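Local coordinates for IroE-like serine hydrolase (Shewanella oneidensis, PDB 3GFF), which probably hydrolyses ester bonds as a serine hydrolase of the esterase D family with an alpha/beta-hydrolase fold, at residues L61-S66 with V76-I81; V29-E34 with D53-M58; P127-E130 with R134-G137; R116-I121 with P160-Y165. All coordinates share one frame; numbering follows the deposited sequence.

Interaction 1: L61-S66 with V76-I81; sequences LLQFLS and VIIVGI
L62 of helix 51-65 meets I78 of strand 77-81 in a buried contact. The two elements are the helix and second strand of the beta-alpha-beta unit formed by strand 43-48, helix 51-65 and strand 77-81, part of the alpha/beta-hydrolase core. The side chain of L62 can be followed outward. Its CB meets the methyl CD1 of I78 at 3.8 Å. CG, beside the backbone N (chi1 -70°), stands back from I78. From there L62 CD1 runs on in an extended line (chi2 168°) and comes to 4.1 Å from I78 CD1. The remaining methyl, CD2, lies farther from I78; the side chain also touches I73 and, on helix 250-263, I259. I78 answers with a stretched chain: CG1 continues straight into CD1 (chi2 177°), and that methyl is the atom pushed against the helix. I78 CD1 also comes within 4.2 Å of Q63 CG, and therefore lies against two consecutive helical residues. The Q63 side chain curls toward the strand, and its NE2 lies 4.5 Å from V76 O. The same NE2 makes a weak hydrogen bond to L32 O, in the chain that follows strand 24-31. V76 lies at the loop end of the strand, with its side chain near L62 but looser. A polar link lies at S66. A single water lies 3.1 Å from S66 OG and accepts a hydrogen bond from V76 N at 3.2 Å.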
loop_
_atom_site.group_PDB
_atom_site.type_symbol
_atom_site.label_atom_id
_atom_site.label_comp_id
_atom_site.label_asym_id
_atom_site.label_seq_id
_atom_site.Cartn_x
_atom_site.Cartn_y
_atom_site.Cartn_z
ATOM N N LEU A 61 -3.073 -2.795 -4.725
ATOM C CA LEU A 61 -1.645 -2.793 -4.468
ATOM C C LEU A 61 -0.982 -3.745 -5.475
ATOM O O LEU A 61 -0.050 -3.367 -6.178
ATOM C CB LEU A 61 -1.366 -3.159 -3.004
ATOM C CG LEU A 61 0.095 -3.417 -2.638
ATOM C CD1 LEU A 61 0.926 -2.141 -2.966
ATOM C CD2 LEU A 61 0.252 -3.904 -1.182
ATOM N N LEU A 62 -1.496 -4.963 -5.581
ATOM C CA LEU A 62 -0.928 -5.948 -6.514
ATOM C C LEU A 62 -0.844 -5.470 -7.976
ATOM O O LEU A 62 0.195 -5.632 -8.633
ATOM C CB LEU A 62 -1.646 -7.294 -6.399
ATOM C CG LEU A 62 -1.383 -8.045 -5.097
ATOM C CD1 LEU A 62 -2.345 -9.182 -4.969
ATOM C CD2 LEU A 62 0.036 -8.554 -5.018
ATOM N N GLN A 63 -1.931 -4.899 -8.483
ATOM C CA GLN A 63 -1.952 -4.330 -9.824
ATOM C C GLN A 63 -0.997 -3.137 -9.904
ATOM O O GLN A 63 -0.363 -2.947 -10.906
ATOM C CB GLN A 63 -3.368 -3.891 -10.184
ATOM C CG GLN A 63 -4.353 -5.057 -10.433
ATOM C CD GLN A 63 -4.365 -5.580 -11.883
ATOM O OE1 GLN A 63 -4.184 -4.812 -12.857
ATOM N NE2 GLN A 63 -4.625 -6.886 -12.043
ATOM N N PHE A 64 -0.914 -2.314 -8.861
ATOM C CA PHE A 64 0.011 -1.174 -8.856
ATOM C C PHE A 64 1.467 -1.665 -8.947
ATOM O O PHE A 64 2.228 -1.204 -9.772
ATOM C CB PHE A 64 -0.175 -0.272 -7.616
ATOM C CG PHE A 64 0.868 0.828 -7.501
ATOM C CD1 PHE A 64 0.683 2.054 -8.108
ATOM C CD2 PHE A 64 2.042 0.606 -6.775
ATOM C CE1 PHE A 64 1.626 3.036 -8.009
ATOM C CE2 PHE A 64 3.001 1.577 -6.680
ATOM C CZ PHE A 64 2.788 2.804 -7.297
ATOM N N LEU A 65 1.829 -2.632 -8.124
ATOM C CA LEU A 65 3.197 -3.164 -8.123
ATOM C C LEU A 65 3.647 -3.811 -9.444
ATOM O O LEU A 65 4.844 -4.013 -9.635
ATOM C CB LEU A 65 3.375 -4.162 -6.976
ATOM C CG LEU A 65 3.483 -3.636 -5.536
ATOM C CD1 LEU A 65 3.469 -4.760 -4.563
ATOM C CD2 LEU A 65 4.750 -2.875 -5.385
ATOM N N SER A 66 2.720 -4.123 -10.353
ATOM C CA SER A 66 3.088 -4.752 -11.644
ATOM C C SER A 66 2.730 -3.943 -12.877
ATOM O O SER A 66 2.676 -4.488 -13.972
ATOM C CB SER A 66 2.437 -6.122 -11.762
ATOM O OG SER A 66 1.040 -6.005 -11.597
ATOM N N VAL A 76 -0.261 -10.981 -12.350
ATOM C CA VAL A 76 -0.921 -12.162 -11.781
ATOM C C VAL A 76 -2.440 -12.082 -11.973
ATOM O O VAL A 76 -2.965 -11.018 -12.272
ATOM C CB VAL A 76 -0.668 -12.283 -10.278
ATOM C CG1 VAL A 76 0.861 -12.363 -9.985
ATOM C CG2 VAL A 76 -1.310 -11.096 -9.521
ATOM N N ILE A 77 -3.096 -13.234 -11.814
ATOM C CA ILE A 77 -4.548 -13.382 -11.765
ATOM C C ILE A 77 -4.833 -13.328 -10.256
ATOM O O ILE A 77 -4.210 -14.047 -9.485
ATOM C CB ILE A 77 -5.029 -14.746 -12.348
ATOM C CG1 ILE A 77 -4.793 -14.791 -13.875
ATOM C CG2 ILE A 77 -6.524 -15.012 -12.031
ATOM C CD1 ILE A 77 -4.958 -16.148 -14.506
ATOM N N ILE A 78 -5.701 -12.405 -9.840
ATOM C CA ILE A 78 -6.043 -12.248 -8.428
ATOM C C ILE A 78 -7.424 -12.842 -8.183
ATOM O O ILE A 78 -8.389 -12.471 -8.872
ATOM C CB ILE A 78 -6.068 -10.773 -7.990
ATOM C CG1 ILE A 78 -4.815 -10.057 -8.508
ATOM C CG2 ILE A 78 -6.136 -10.683 -6.456
ATOM C CD1 ILE A 78 -4.763 -8.602 -8.196
ATOM N N VAL A 79 -7.496 -13.811 -7.269
ATOM C CA VAL A 79 -8.752 -14.418 -6.872
ATOM C C VAL A 79 -9.041 -14.075 -5.405
ATOM O O VAL A 79 -8.276 -14.445 -4.548
ATOM C CB VAL A 79 -8.739 -15.950 -7.048
ATOM C CG1 VAL A 79 -10.082 -16.543 -6.582
ATOM C CG2 VAL A 79 -8.535 -16.276 -8.495
ATOM N N GLY A 80 -10.123 -13.330 -5.148
ATOM C CA GLY A 80 -10.571 -12.997 -3.785
ATOM C C GLY A 80 -11.719 -13.918 -3.376
ATOM O O GLY A 80 -12.747 -13.989 -4.059
ATOM N N ILE A 81 -11.557 -14.630 -2.268
ATOM C CA ILE A 81 -12.583 -15.578 -1.826
ATOM C C ILE A 81 -13.436 -14.976 -0.705
ATOM O O ILE A 81 -12.925 -14.580 0.330
ATOM C CB ILE A 81 -11.943 -16.941 -1.394
ATOM C CG1 ILE A 81 -11.005 -17.442 -2.480
ATOM C CG2 ILE A 81 -13.021 -18.040 -1.105
ATOM C CD1 ILE A 81 -10.256 -18.681 -2.091
HETATM O O HOH W 1 -1.266 -7.958 -12.172
#

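Interaction 2: V29-E34 with D53-M58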
loop_
_atom_site.group_PDB
_atom_site.type_symbol
_atom_site.label_atom_id
_atom_site.label_comp_id
_atom_site.label_asym_id
_atom_site.label_seq_id
_atom_site.Cartn_x
_atom_site.Cartn_y
_atom_site.Cartn_z
ATOM N N VAL A 29 -14.346 -13.126 -6.365
ATOM C CA VAL A 29 -14.032 -12.078 -7.331
ATOM C C VAL A 29 -12.691 -12.371 -8.020
ATOM O O VAL A 29 -11.781 -12.906 -7.407
ATOM C CB VAL A 29 -13.964 -10.676 -6.652
ATOM C CG1 VAL A 29 -15.346 -10.128 -6.358
ATOM C CG2 VAL A 29 -13.102 -10.732 -5.372
ATOM N N ILE A 30 -12.605 -12.058 -9.305
ATOM C CA ILE A 30 -11.396 -12.259 -10.126
ATOM C C ILE A 30 -10.927 -10.919 -10.718
ATOM O O ILE A 30 -11.736 -10.192 -11.236
ATOM C CB ILE A 30 -11.710 -13.142 -11.364
ATOM C CG1 ILE A 30 -12.174 -14.541 -10.973
ATOM C CG2 ILE A 30 -10.511 -13.253 -12.295
ATOM C CD1 ILE A 30 -12.485 -15.415 -12.200
ATOM N N ALA A 31 -9.634 -10.611 -10.630
ATOM C CA ALA A 31 -9.034 -9.443 -11.276
ATOM C C ALA A 31 -8.037 -10.054 -12.252
ATOM O O ALA A 31 -7.203 -10.876 -11.847
ATOM C CB ALA A 31 -8.313 -8.525 -10.268
ATOM N N LEU A 32 -8.173 -9.711 -13.536
ATOM C CA LEU A 32 -7.289 -10.215 -14.570
ATOM C C LEU A 32 -6.149 -9.194 -14.754
ATOM O O LEU A 32 -6.355 -8.003 -14.627
ATOM C CB LEU A 32 -8.064 -10.431 -15.889
ATOM C CG LEU A 32 -9.120 -11.546 -15.910
ATOM C CD1 LEU A 32 -9.840 -11.531 -17.235
ATOM C CD2 LEU A 32 -8.501 -12.951 -15.668
ATOM N N PRO A 33 -4.941 -9.664 -15.051
ATOM C CA PRO A 33 -3.872 -8.710 -15.226
ATOM C C PRO A 33 -4.085 -7.875 -16.464
ATOM O O PRO A 33 -4.830 -8.265 -17.379
ATOM C CB PRO A 33 -2.631 -9.595 -15.382
ATOM C CG PRO A 33 -3.110 -10.828 -15.880
ATOM C CD PRO A 33 -4.474 -11.043 -15.270
ATOM N N GLU A 34 -3.498 -6.686 -16.484
ATOM C CA GLU A 34 -3.628 -5.881 -17.650
ATOM C C GLU A 34 -2.803 -6.577 -18.741
ATOM O O GLU A 34 -1.753 -7.180 -18.471
ATOM C CB GLU A 34 -3.326 -4.406 -17.410
ATOM C CG GLU A 34 -2.026 -3.988 -16.806
ATOM C CD GLU A 34 -2.017 -2.458 -16.453
ATOM O OE1 GLU A 34 -2.843 -1.672 -16.977
ATOM O OE2 GLU A 34 -1.181 -2.042 -15.623
ATOM N N ASP A 53 -13.506 -8.149 2.745
ATOM C CA ASP A 53 -12.820 -7.064 3.460
ATOM C C ASP A 53 -11.414 -6.678 2.942
ATOM O O ASP A 53 -11.055 -5.502 2.987
ATOM C CB ASP A 53 -12.706 -7.457 4.950
ATOM C CG ASP A 53 -14.064 -7.525 5.650
ATOM O OD1 ASP A 53 -15.043 -6.976 5.125
ATOM O OD2 ASP A 53 -14.159 -8.107 6.734
ATOM N N GLN A 54 -10.651 -7.648 2.438
ATOM C CA GLN A 54 -9.248 -7.415 2.026
ATOM C C GLN A 54 -8.976 -7.271 0.504
ATOM O O GLN A 54 -7.943 -6.732 0.114
ATOM C CB GLN A 54 -8.372 -8.552 2.561
ATOM C CG GLN A 54 -8.417 -8.797 4.105
ATOM C CD GLN A 54 -7.745 -7.710 4.913
ATOM O OE1 GLN A 54 -6.971 -6.901 4.402
ATOM N NE2 GLN A 54 -8.067 -7.662 6.192
ATOM N N PHE A 55 -9.912 -7.705 -0.342
ATOM C CA PHE A 55 -9.660 -7.748 -1.789
ATOM C C PHE A 55 -9.333 -6.408 -2.411
ATOM O O PHE A 55 -8.331 -6.288 -3.121
ATOM C CB PHE A 55 -10.832 -8.363 -2.570
ATOM C CG PHE A 55 -10.550 -8.491 -4.041
ATOM C CD1 PHE A 55 -9.825 -9.586 -4.521
ATOM C CD2 PHE A 55 -10.972 -7.519 -4.926
ATOM C CE1 PHE A 55 -9.535 -9.721 -5.868
ATOM C CE2 PHE A 55 -10.685 -7.637 -6.288
ATOM C CZ PHE A 55 -9.970 -8.747 -6.760
ATOM N N ASP A 56 -10.176 -5.418 -2.148
ATOM C CA ASP A 56 -10.001 -4.069 -2.698
ATOM C C ASP A 56 -8.605 -3.428 -2.517
ATOM O O ASP A 56 -8.009 -3.008 -3.498
ATOM C CB ASP A 56 -11.078 -3.130 -2.159
ATOM C CG ASP A 56 -12.434 -3.333 -2.821
ATOM O OD1 ASP A 56 -12.698 -4.380 -3.469
ATOM O OD2 ASP A 56 -13.238 -2.378 -2.718
ATOM N N HIS A 57 -8.082 -3.345 -1.291
ATOM C CA HIS A 57 -6.770 -2.705 -1.094
ATOM C C HIS A 57 -5.636 -3.606 -1.537
ATOM O O HIS A 57 -4.616 -3.105 -2.002
ATOM C CB HIS A 57 -6.532 -2.200 0.356
ATOM C CG HIS A 57 -6.215 -3.282 1.349
ATOM N ND1 HIS A 57 -4.926 -3.590 1.738
ATOM C CD2 HIS A 57 -7.023 -4.105 2.054
ATOM C CE1 HIS A 57 -4.952 -4.585 2.610
ATOM N NE2 HIS A 57 -6.213 -4.914 2.823
HETATM N N MSE A 58 -5.800 -4.920 -1.389
HETATM C CA MSE A 58 -4.770 -5.894 -1.810
HETATM C C MSE A 58 -4.680 -5.954 -3.329
HETATM O O MSE A 58 -3.596 -5.791 -3.904
HETATM C CB MSE A 58 -5.049 -7.284 -1.246
HETATM C CG MSE A 58 -4.797 -7.420 0.253
HETATM SE SE MSE A 58 -4.889 -9.213 0.838
HETATM C CE MSE A 58 -4.244 -8.919 2.670
#
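V29 and A31 of strand 24-31 receive the ring of F55 from helix 51-65. In segment 53-58, Q54 comes first and turns its amide away from the strand. Its OE1 accepts a hydrogen bond from H57 NE2 at 2.6 Å, nearly straight at 176° and in the plane of the imidazole. S251 OG is a second partner of Q54 OE1. F55 is next. Its CG is anti to the backbone N (chi1 -176°), and this swings the ring out to the strand. V29 CG2 sits over one ring face, 3.5 Å from the centroid and 10° off the normal, a CH-pi contact. A31 CB meets the ring at its edge, 3.9 Å from F55 CZ. Helix 51-65 covers one face of the central sheet of the alpha/beta-hydrolase fold, and F55 also touches I78 and L48 on neighbouring strands. With an alanine in place of F55, V29 CG2 and A31 CB would probably face a gap between helix and sheet. H57 follows, with ND1 hydrogen-bonded to H252 ND1 and its ring stacked on F64 of the second subunit. M58, a selenomethionine, lays its CG 3.7 Å above the H57 ring plane, offset toward the rim.

Interaction 3: P127-E130 with R134-G137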
loop_
_atom_site.group_PDB
_atom_site.type_symbol
_atom_site.label_atom_id
_atom_site.label_comp_id
_atom_site.label_asym_id
_atom_site.label_seq_id
_atom_site.Cartn_x
_atom_site.Cartn_y
_atom_site.Cartn_z
ATOM N N PRO A 127 -9.908 -25.812 -9.855
ATOM C CA PRO A 127 -10.190 -26.375 -11.173
ATOM C C PRO A 127 -11.079 -25.484 -12.057
ATOM O O PRO A 127 -10.899 -25.437 -13.276
ATOM C CB PRO A 127 -10.901 -27.697 -10.839
ATOM C CG PRO A 127 -10.456 -28.039 -9.472
ATOM C CD PRO A 127 -10.147 -26.774 -8.764
ATOM N N SER A 128 -12.039 -24.795 -11.445
ATOM C CA SER A 128 -12.989 -23.938 -12.168
ATOM C C SER A 128 -12.298 -22.700 -12.772
ATOM O O SER A 128 -12.533 -22.354 -13.931
ATOM C CB SER A 128 -14.132 -23.517 -11.238
ATOM O OG SER A 128 -15.010 -22.649 -11.898
ATOM N N ILE A 129 -11.455 -22.073 -11.960
ATOM C CA ILE A 129 -10.618 -20.932 -12.339
ATOM C C ILE A 129 -9.681 -21.369 -13.449
ATOM O O ILE A 129 -9.552 -20.720 -14.468
ATOM C CB ILE A 129 -9.728 -20.479 -11.142
ATOM C CG1 ILE A 129 -10.570 -19.962 -9.951
ATOM C CG2 ILE A 129 -8.679 -19.424 -11.568
ATOM C CD1 ILE A 129 -11.124 -18.647 -10.117
ATOM N N GLU A 130 -9.048 -22.512 -13.263
ATOM C CA GLU A 130 -8.073 -22.982 -14.240
ATOM C C GLU A 130 -8.667 -23.409 -15.569
ATOM O O GLU A 130 -7.965 -23.401 -16.571
ATOM C CB GLU A 130 -7.219 -24.087 -13.645
ATOM C CG GLU A 130 -6.408 -23.630 -12.471
ATOM C CD GLU A 130 -5.536 -24.712 -11.878
ATOM O OE1 GLU A 130 -5.336 -25.731 -12.539
ATOM O OE2 GLU A 130 -5.042 -24.549 -10.739
ATOM N N ARG A 134 -6.108 -18.739 -18.191
ATOM C CA ARG A 134 -4.783 -19.253 -18.511
ATOM C C ARG A 134 -3.853 -19.058 -17.319
ATOM O O ARG A 134 -3.304 -17.957 -17.098
ATOM C CB ARG A 134 -4.231 -18.560 -19.753
ATOM C CG ARG A 134 -5.096 -18.795 -21.019
ATOM C CD ARG A 134 -4.386 -18.213 -22.278
ATOM N NE ARG A 134 -3.854 -16.884 -21.996
ATOM C CZ ARG A 134 -4.513 -15.736 -22.121
ATOM N NH1 ARG A 134 -5.731 -15.689 -22.615
ATOM N NH2 ARG A 134 -3.916 -14.603 -21.786
ATOM N N THR A 135 -3.720 -20.133 -16.539
ATOM C CA THR A 135 -2.908 -20.151 -15.337
ATOM C C THR A 135 -1.627 -20.935 -15.609
ATOM O O THR A 135 -1.636 -21.901 -16.367
ATOM C CB THR A 135 -3.677 -20.772 -14.175
ATOM O OG1 THR A 135 -3.897 -22.173 -14.426
ATOM C CG2 THR A 135 -5.021 -20.036 -14.013
ATOM N N ASN A 136 -0.545 -20.553 -14.949
ATOM C CA ASN A 136 0.784 -21.129 -15.238
ATOM C C ASN A 136 1.386 -22.133 -14.252
ATOM O O ASN A 136 2.564 -22.483 -14.385
ATOM C CB ASN A 136 1.798 -20.006 -15.489
ATOM C CG ASN A 136 2.243 -19.293 -14.220
ATOM O OD1 ASN A 136 1.976 -19.749 -13.109
ATOM N ND2 ASN A 136 2.998 -18.195 -14.390
ATOM N N GLY A 137 0.603 -22.573 -13.274
ATOM C CA GLY A 137 1.080 -23.580 -12.319
ATOM C C GLY A 137 1.636 -23.029 -11.031
ATOM O O GLY A 137 1.894 -23.773 -10.108
HETATM O O HOH W 2 -5.099 -22.736 -16.562
#
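E130 lays the aliphatic part of its side chain across T135, the two side chains crossing at about a right angle. E130 CG is the touching atom, 3.5 Å from T135 OG1 and 4.1 Å from T135 CG2. Beyond CG the glutamate runs on extended (chi2 -179°), which takes its carboxylate past the threonine; E130 CD is still 4.0 Å from T135 OG1. The contact is thus made by the methylenes. On the other partner, OG1 stands between the backbone N and the carbonyl carbon (chi1 67°), next to E130 CG. The T135 methyl CG2 also faces the helix, with I129 CG2 4.4 Å away in looser contact. A water ties the two segments together. It donates to E130 O at 2.9 Å and lies close to T135 OG1, a spacing too short to be taken at face value. The whole contact spans the short connection from the last part of helix 114-132 into strand 135-136, a helix-to-strand passage of the alpha/beta-hydrolase fold. R134 and N136 pair by backbone with Y43, at the start of strand 43-48. I129 packs on Y28 and I30 of strand 24-31, Y47 of strand 43-48 and V79 of strand 77-81, and T135 on V45 and I77.

Interaction 4: R116-I121 with P160-Y165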
loop_
_atom_site.group_PDB
_atom_site.type_symbol
_atom_site.label_atom_id
_atom_site.label_comp_id
_atom_site.label_asym_id
_atom_site.label_seq_id
_atom_site.Cartn_x
_atom_site.Cartn_y
_atom_site.Cartn_z
ATOM N N ARG A 116 -11.908 -28.942 5.067
ATOM C CA ARG A 116 -12.942 -28.963 4.050
ATOM C C ARG A 116 -12.966 -27.725 3.177
ATOM O O ARG A 116 -13.259 -27.839 1.997
ATOM C CB ARG A 116 -14.301 -29.245 4.698
ATOM C CG ARG A 116 -14.330 -30.693 5.246
ATOM C CD ARG A 116 -15.064 -30.885 6.576
ATOM N NE ARG A 116 -16.498 -31.222 6.661
ATOM C CZ ARG A 116 -17.403 -31.355 5.682
ATOM N NH1 ARG A 116 -17.145 -31.163 4.380
ATOM N NH2 ARG A 116 -18.639 -31.685 6.048
ATOM N N PHE A 117 -12.708 -26.562 3.753
ATOM C CA PHE A 117 -12.612 -25.334 2.981
ATOM C C PHE A 117 -11.407 -25.406 2.005
ATOM O O PHE A 117 -11.510 -24.953 0.844
ATOM C CB PHE A 117 -12.582 -24.122 3.917
ATOM C CG PHE A 117 -12.250 -22.821 3.247
ATOM C CD1 PHE A 117 -13.187 -22.150 2.501
ATOM C CD2 PHE A 117 -10.991 -22.249 3.398
ATOM C CE1 PHE A 117 -12.878 -20.927 1.914
ATOM C CE2 PHE A 117 -10.676 -21.048 2.800
ATOM C CZ PHE A 117 -11.606 -20.393 2.054
ATOM N N LEU A 118 -10.271 -25.956 2.460
ATOM C CA LEU A 118 -9.133 -26.172 1.569
ATOM C C LEU A 118 -9.526 -27.178 0.469
ATOM O O LEU A 118 -9.144 -27.034 -0.699
ATOM C CB LEU A 118 -7.894 -26.655 2.337
ATOM C CG LEU A 118 -7.137 -25.537 3.062
ATOM C CD1 LEU A 118 -6.242 -26.093 4.195
ATOM C CD2 LEU A 118 -6.349 -24.684 2.001
ATOM N N ASP A 119 -10.280 -28.209 0.840
ATOM C CA ASP A 119 -10.759 -29.184 -0.152
ATOM C C ASP A 119 -11.630 -28.477 -1.180
ATOM O O ASP A 119 -11.562 -28.766 -2.387
ATOM C CB ASP A 119 -11.549 -30.289 0.513
ATOM C CG ASP A 119 -10.673 -31.233 1.322
ATOM O OD1 ASP A 119 -9.436 -31.262 1.165
ATOM O OD2 ASP A 119 -11.239 -31.939 2.136
ATOM N N PHE A 120 -12.468 -27.559 -0.709
ATOM C CA PHE A 120 -13.288 -26.710 -1.596
ATOM C C PHE A 120 -12.435 -25.972 -2.639
ATOM O O PHE A 120 -12.785 -25.904 -3.811
ATOM C CB PHE A 120 -14.152 -25.726 -0.793
ATOM C CG PHE A 120 -14.434 -24.408 -1.531
ATOM C CD1 PHE A 120 -15.296 -24.360 -2.624
ATOM C CD2 PHE A 120 -13.831 -23.207 -1.108
ATOM C CE1 PHE A 120 -15.557 -23.146 -3.303
ATOM C CE2 PHE A 120 -14.059 -21.980 -1.813
ATOM C CZ PHE A 120 -14.925 -21.974 -2.909
ATOM N N ILE A 121 -11.309 -25.434 -2.200
ATOM C CA ILE A 121 -10.400 -24.716 -3.087
ATOM C C ILE A 121 -9.790 -25.677 -4.117
ATOM O O ILE A 121 -9.838 -25.416 -5.312
ATOM C CB ILE A 121 -9.298 -23.955 -2.301
ATOM C CG1 ILE A 121 -9.922 -22.830 -1.463
ATOM C CG2 ILE A 121 -8.181 -23.409 -3.272
ATOM C CD1 ILE A 121 -8.953 -22.147 -0.512
ATOM N N PRO A 160 -1.049 -29.914 -2.398
ATOM C CA PRO A 160 -0.232 -29.756 -3.614
ATOM C C PRO A 160 -0.478 -28.541 -4.519
ATOM O O PRO A 160 0.402 -28.191 -5.288
ATOM C CB PRO A 160 -0.455 -31.095 -4.348
ATOM C CG PRO A 160 -1.762 -31.568 -3.893
ATOM C CD PRO A 160 -1.950 -31.085 -2.488
ATOM N N LEU A 161 -1.644 -27.908 -4.407
ATOM C CA LEU A 161 -2.027 -26.770 -5.225
ATOM C C LEU A 161 -1.109 -25.537 -5.085
ATOM O O LEU A 161 -0.781 -24.882 -6.093
ATOM C CB LEU A 161 -3.444 -26.313 -4.840
ATOM C CG LEU A 161 -4.034 -25.091 -5.555
ATOM C CD1 LEU A 161 -4.184 -25.375 -7.077
ATOM C CD2 LEU A 161 -5.383 -24.633 -4.975
ATOM N N PHE A 162 -0.742 -25.211 -3.839
ATOM C CA PHE A 162 -0.017 -23.977 -3.556
ATOM C C PHE A 162 1.491 -24.193 -3.373
ATOM O O PHE A 162 1.880 -25.124 -2.709
ATOM C CB PHE A 162 -0.533 -23.302 -2.263
ATOM C CG PHE A 162 -1.990 -22.965 -2.260
ATOM C CD1 PHE A 162 -2.474 -21.917 -3.007
ATOM C CD2 PHE A 162 -2.883 -23.667 -1.458
ATOM C CE1 PHE A 162 -3.842 -21.577 -2.983
ATOM C CE2 PHE A 162 -4.254 -23.333 -1.433
ATOM C CZ PHE A 162 -4.717 -22.290 -2.199
ATOM N N SER A 163 2.317 -23.318 -3.952
ATOM C CA SER A 163 3.788 -23.375 -3.750
ATOM C C SER A 163 4.279 -22.319 -2.758
ATOM O O SER A 163 5.384 -22.435 -2.209
ATOM C CB SER A 163 4.546 -23.212 -5.070
ATOM O OG SER A 163 4.090 -22.070 -5.777
ATOM N N ALA A 164 3.461 -21.309 -2.530
ATOM C CA ALA A 164 3.854 -20.162 -1.693
ATOM C C ALA A 164 2.713 -19.704 -0.849
ATOM O O ALA A 164 1.552 -19.635 -1.314
ATOM C CB ALA A 164 4.339 -18.948 -2.581
ATOM N N TYR A 165 3.055 -19.297 0.362
ATOM C CA TYR A 165 2.086 -18.806 1.323
ATOM C C TYR A 165 2.552 -17.507 1.981
ATOM O O TYR A 165 3.730 -17.333 2.330
ATOM C CB TYR A 165 1.879 -19.845 2.434
ATOM C CG TYR A 165 1.402 -21.213 1.971
ATOM C CD1 TYR A 165 0.058 -21.459 1.808
ATOM C CD2 TYR A 165 2.285 -22.252 1.731
ATOM C CE1 TYR A 165 -0.401 -22.686 1.385
ATOM C CE2 TYR A 165 1.821 -23.518 1.336
ATOM C CZ TYR A 165 0.467 -23.708 1.166
ATOM O OH TYR A 165 -0.094 -24.896 0.770
#
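I121 of helix 114-132 sets its CG2 methyl against both L161 and F162. The torsions of the isoleucine decide which branch does this. CG1 is set beside the backbone N (chi1 -66°), while CG2 is anti to that N and faces the loop. I121 CG2 meets L161 CD2 at 3.5 Å, tighter than usual for two carbons, and F162 CZ at 3.8 Å. Both partner side chains cross it at about a right angle. L161 has its CG anti to the backbone N (chi1 178°), and CD2 continues that reach toward the helix. The same methyl lies 3.7 Å above one face of the F162 ring, offset toward the rim, so the L161 methyl touches both the F162 ring and I121. One turn earlier, L118 brings its CD2 to the ring edge, 4.2 Å from F162 CE2. L118 also touches V150 and A154 of helix 146-156, and F162 touches L141 of strand 138-144. Polar ties flank the contact: D119 forms a salt bridge with R159, and L161 N bonds to E122 OE2. L118 links helices 114-132 and 146-156, while I121 and L118 pack on the loop that enters strand 164-168, as in the layered alpha/beta-hydrolase fold.

Interactions 1 and 2 share helix 51-65, and their centres are about 5 Å apart. Their strands are sheet neighbours: G80 N lies 2.8 Å from V29 O, and I78 O 2.8 Å from A31 N, both probable hydrogen bonds. Interactions 3 and 4 share helix 114-132, with centres about 13 Å apart; E130 OE2 comes within 3.9 Å of L161 CD1. Strand 77-81 joins the two pairs, since V79 CG2 meets I129 CD1 at 3.9 Å and I81 CD1 meets I121 CD1 at 4.0 Å. Interactions 2 and 4 do not touch. The probable catalytic triad, S145, H247 and D169, lies outside all eight segments; S145 would sit on a nucleophile elbow after strand 138-144.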